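Local coordinates for insecticidal protein (Brevibacillus laterosporus, PDB 7ML9) that is an insecticidal protein active against the western corn rootworm, probably acting as a beta-pore-forming toxin of the epsilon-toxin/MTX2 family, at residues R81-Y86 / G225-V230. Numbering follows the deposited sequence.
Sequences RRISQY and GIAWRV
Arg81 meets Trp228 through its backbone, its carbonyl O lying 3.4 Å from Trp228 CB. Arg82 grips the same residue twice. Its O accepts the bond from Trp228 N (2.8 Å), while its side chain, bent at chi2 (-72°), runs along segment 225-230 toward Arg229 and brings NH1 to Trp228 O at 3.2 Å. This acceptor lies in the guanidinium plane, and NH1 meets it on a lone pair. Salt bridges to Glu40 and Asp56 further fix the guanidinium. Ile83 faces Ala227 in a non-hydrogen-bonded antiparallel pair, CD1 resting 4.0 Å from Ala227 CB. The next pair is hydrogen-bonded, Ser84 N to Ile226 O at 3.0 Å and Ile226 N to Ser84 O at 2.8 Å. With chi1 at 69°, Ser84 OG receives Trp228 NE1 (3.0 Å, 160° at the hydrogen) almost in the indole plane. The Gln85 side chain lies beside that of Ile226, pointing the same way, and the chain turns a corner at Gln85, whose O meets Gly225 CA in a CA-H...O contact. The pairing thus attaches 81-84 to one edge of strand 201-229, which also pairs here with strand 238-241; Ile83 and Ala227 pack on helix 242-252, and Arg229 salt-bridges Asp39 of helix 28-48.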
ATOM      1  N   ARG A  81     -20.742  20.882 -15.814  1.00 15.22           N
ATOM      2  CA  ARG A  81     -19.991  22.037 -16.296  1.00 15.18           C
ATOM      3  C   ARG A  81     -19.333  22.855 -15.182  1.00 13.39           C
ATOM      4  O   ARG A  81     -18.723  23.887 -15.487  1.00 16.30           O
ATOM      5  CB  ARG A  81     -20.889  22.931 -17.149  1.00 15.65           C
ATOM      6  CG  ARG A  81     -21.096  22.308 -18.552  1.00 21.11           C
ATOM      7  CD  ARG A  81     -22.051  23.080 -19.409  1.00 18.21           C
ATOM      8  NE  ARG A  81     -21.567  24.376 -19.872  1.00 19.61           N
ATOM      9  CZ  ARG A  81     -20.815  24.597 -20.951  1.00 22.66           C
ATOM     10  NH1 ARG A  81     -20.497  25.841 -21.288  1.00 19.01           N
ATOM     11  NH2 ARG A  81     -20.366  23.595 -21.698  1.00 15.93           N
ATOM     12  N   ARG A  82     -19.386  22.404 -13.927  1.00 16.64           N
ATOM     13  CA  ARG A  82     -18.565  23.028 -12.886  1.00 15.20           C
ATOM     14  C   ARG A  82     -17.078  22.795 -13.111  1.00 17.13           C
ATOM     15  O   ARG A  82     -16.250  23.551 -12.585  1.00 14.86           O
ATOM     16  CB  ARG A  82     -18.960  22.483 -11.512  1.00 16.18           C
ATOM     17  CG  ARG A  82     -20.299  22.947 -10.980  1.00 16.07           C
ATOM     18  CD  ARG A  82     -20.207  24.424 -10.579  1.00 15.95           C
ATOM     19  NE  ARG A  82     -21.444  24.903  -9.963  1.00 16.39           N
ATOM     20  CZ  ARG A  82     -21.642  26.172  -9.615  1.00 18.24           C
ATOM     21  NH1 ARG A  82     -20.690  27.078  -9.830  1.00 15.42           N
ATOM     22  NH2 ARG A  82     -22.783  26.534  -9.044  1.00 20.46           N
ATOM     23  N   ILE A  83     -16.705  21.750 -13.853  1.00 15.81           N
ATOM     24  CA  ILE A  83     -15.302  21.432 -14.101  1.00 13.27           C
ATOM     25  C   ILE A  83     -15.097  21.136 -15.580  1.00 14.55           C
ATOM     26  O   ILE A  83     -15.891  20.420 -16.194  1.00 16.65           O
ATOM     27  CB  ILE A  83     -14.838  20.229 -13.252  1.00 21.00           C
ATOM     28  CG1 ILE A  83     -14.923  20.573 -11.757  1.00 17.91           C
ATOM     29  CG2 ILE A  83     -13.412  19.837 -13.636  1.00 14.85           C
ATOM     30  CD1 ILE A  83     -13.854  21.555 -11.312  1.00 14.39           C
ATOM     31  N   SER A  84     -14.047  21.688 -16.159  1.00 14.92           N
ATOM     32  CA  SER A  84     -13.676  21.326 -17.518  1.00 20.45           C
ATOM     33  C   SER A  84     -12.205  20.970 -17.522  1.00 16.58           C
ATOM     34  O   SER A  84     -11.468  21.309 -16.595  1.00 15.53           O
ATOM     35  CB  SER A  84     -13.963  22.457 -18.524  1.00 18.13           C
ATOM     36  OG  SER A  84     -13.079  23.552 -18.313  1.00 22.62           O
ATOM     37  N   GLN A  85     -11.786  20.282 -18.589  1.00 17.11           N
ATOM     38  CA  GLN A  85     -10.411  19.834 -18.761  1.00 18.53           C
ATOM     39  C   GLN A  85      -9.964  18.928 -17.615  1.00 14.54           C
ATOM     40  O   GLN A  85      -8.795  18.946 -17.221  1.00 18.02           O
ATOM     41  CB  GLN A  85      -9.447  21.014 -18.913  1.00 22.44           C
ATOM     42  CG  GLN A  85      -9.496  21.691 -20.274  1.00 30.99           C
ATOM     43  CD  GLN A  85      -8.778  23.025 -20.267  1.00 44.37           C
ATOM     44  OE1 GLN A  85      -7.582  23.100 -19.971  1.00 51.29           O
ATOM     45  NE2 GLN A  85      -9.501  24.088 -20.590  1.00 53.75           N
ATOM     46  N   TYR A  86     -10.889  18.137 -17.081  1.00 16.51           N
ATOM     47  CA  TYR A  86     -10.550  17.214 -16.002  1.00 20.18           C
ATOM     48  C   TYR A  86      -9.665  16.100 -16.550  1.00 21.13           C
ATOM     49  O   TYR A  86      -9.976  15.508 -17.586  1.00 18.58           O
ATOM     50  CB  TYR A  86     -11.818  16.636 -15.380  1.00 17.78           C
ATOM     51  CG  TYR A  86     -11.532  15.513 -14.403  1.00 20.09           C
ATOM     52  CD1 TYR A  86     -11.091  15.784 -13.116  1.00 20.73           C
ATOM     53  CD2 TYR A  86     -11.674  14.180 -14.778  1.00 21.69           C
ATOM     54  CE1 TYR A  86     -10.802  14.745 -12.216  1.00 22.55           C
ATOM     55  CE2 TYR A  86     -11.383  13.140 -13.893  1.00 20.91           C
ATOM     56  CZ  TYR A  86     -10.956  13.429 -12.615  1.00 20.82           C
ATOM     57  OH  TYR A  86     -10.675  12.404 -11.725  1.00 21.06           O
ATOM     58  N   GLY A 225      -7.674  20.410 -14.023  1.00 16.58           N
ATOM     59  CA  GLY A 225      -9.027  20.863 -14.300  1.00 17.23           C
ATOM     60  C   GLY A 225      -9.184  22.352 -14.084  1.00 17.48           C
ATOM     61  O   GLY A 225      -8.308  23.025 -13.532  1.00 16.30           O
ATOM     62  N   ILE A 226     -10.338  22.849 -14.540  1.00 16.09           N
ATOM     63  CA  ILE A 226     -10.724  24.259 -14.481  1.00 18.08           C
ATOM     64  C   ILE A 226     -12.070  24.338 -13.778  1.00 17.05           C
ATOM     65  O   ILE A 226     -13.028  23.684 -14.209  1.00 15.15           O
ATOM     66  CB  ILE A 226     -10.843  24.883 -15.888  1.00 19.62           C
ATOM     67  CG1 ILE A 226      -9.548  24.755 -16.690  1.00 20.32           C
ATOM     68  CG2 ILE A 226     -11.287  26.353 -15.784  1.00 16.92           C
ATOM     69  CD1 ILE A 226      -8.370  25.464 -16.050  1.00 27.18           C
ATOM     70  N   ALA A 227     -12.158  25.141 -12.712  1.00 12.89           N
ATOM     71  CA  ALA A 227     -13.389  25.245 -11.934  1.00 14.46           C
ATOM     72  C   ALA A 227     -14.215  26.441 -12.404  1.00 15.64           C
ATOM     73  O   ALA A 227     -13.691  27.559 -12.495  1.00 17.23           O
ATOM     74  CB  ALA A 227     -13.096  25.381 -10.437  1.00 12.53           C
ATOM     75  N   TRP A 228     -15.506  26.215 -12.653  1.00 14.30           N
ATOM     76  CA  TRP A 228     -16.374  27.234 -13.248  1.00 16.85           C
ATOM     77  C   TRP A 228     -17.342  27.748 -12.195  1.00 13.37           C
ATOM     78  O   TRP A 228     -18.054  26.962 -11.556  1.00 16.02           O
ATOM     79  CB  TRP A 228     -17.120  26.676 -14.483  1.00 14.09           C
ATOM     80  CG  TRP A 228     -16.195  26.536 -15.644  1.00 15.11           C
ATOM     81  CD1 TRP A 228     -15.340  25.485 -15.895  1.00 19.31           C
ATOM     82  CD2 TRP A 228     -15.962  27.497 -16.681  1.00 19.07           C
ATOM     83  NE1 TRP A 228     -14.597  25.748 -17.018  1.00 20.07           N
ATOM     84  CE2 TRP A 228     -14.961  26.973 -17.518  1.00 20.38           C
ATOM     85  CE3 TRP A 228     -16.505  28.752 -16.981  1.00 19.67           C
ATOM     86  CZ2 TRP A 228     -14.499  27.656 -18.645  1.00 24.35           C
ATOM     87  CZ3 TRP A 228     -16.041  29.428 -18.090  1.00 21.53           C
ATOM     88  CH2 TRP A 228     -15.051  28.878 -18.912  1.00 24.15           C
ATOM     89  N   ARG A 229     -17.365  29.077 -12.016  1.00 17.67           N
ATOM     90  CA  ARG A 229     -18.169  29.728 -10.992  1.00 19.63           C
ATOM     91  C   ARG A 229     -18.699  31.049 -11.544  1.00 14.58           C
ATOM     92  O   ARG A 229     -18.016  31.720 -12.317  1.00 15.67           O
ATOM     93  CB  ARG A 229     -17.354  30.074  -9.714  1.00 21.65           C
ATOM     94  CG  ARG A 229     -16.897  28.919  -8.867  1.00 26.94           C
ATOM     95  CD  ARG A 229     -15.521  28.410  -9.287  1.00 31.25           C
ATOM     96  NE  ARG A 229     -14.478  29.403  -9.116  1.00 22.12           N
ATOM     97  CZ  ARG A 229     -13.762  29.890 -10.119  1.00 36.02           C
ATOM     98  NH1 ARG A 229     -13.992  29.468 -11.362  1.00 44.69           N
ATOM     99  NH2 ARG A 229     -12.832  30.807  -9.888  1.00 46.15           N
ATOM    100  N   VAL A 230     -19.893  31.439 -11.124  1.00 18.06           N
ATOM    101  CA  VAL A 230     -20.234  32.846 -11.305  1.00 20.57           C
ATOM    102  C   VAL A 230     -19.625  33.620 -10.150  1.00 22.85           C
ATOM    103  O   VAL A 230     -19.484  33.108  -9.033  1.00 19.05           O
ATOM    104  CB  VAL A 230     -21.744  33.097 -11.418  1.00 20.95           C
ATOM    105  CG1 VAL A 230     -22.246  32.593 -12.770  1.00 24.98           C
ATOM    106  CG2 VAL A 230     -22.500  32.478 -10.254  1.00 22.54           C
TER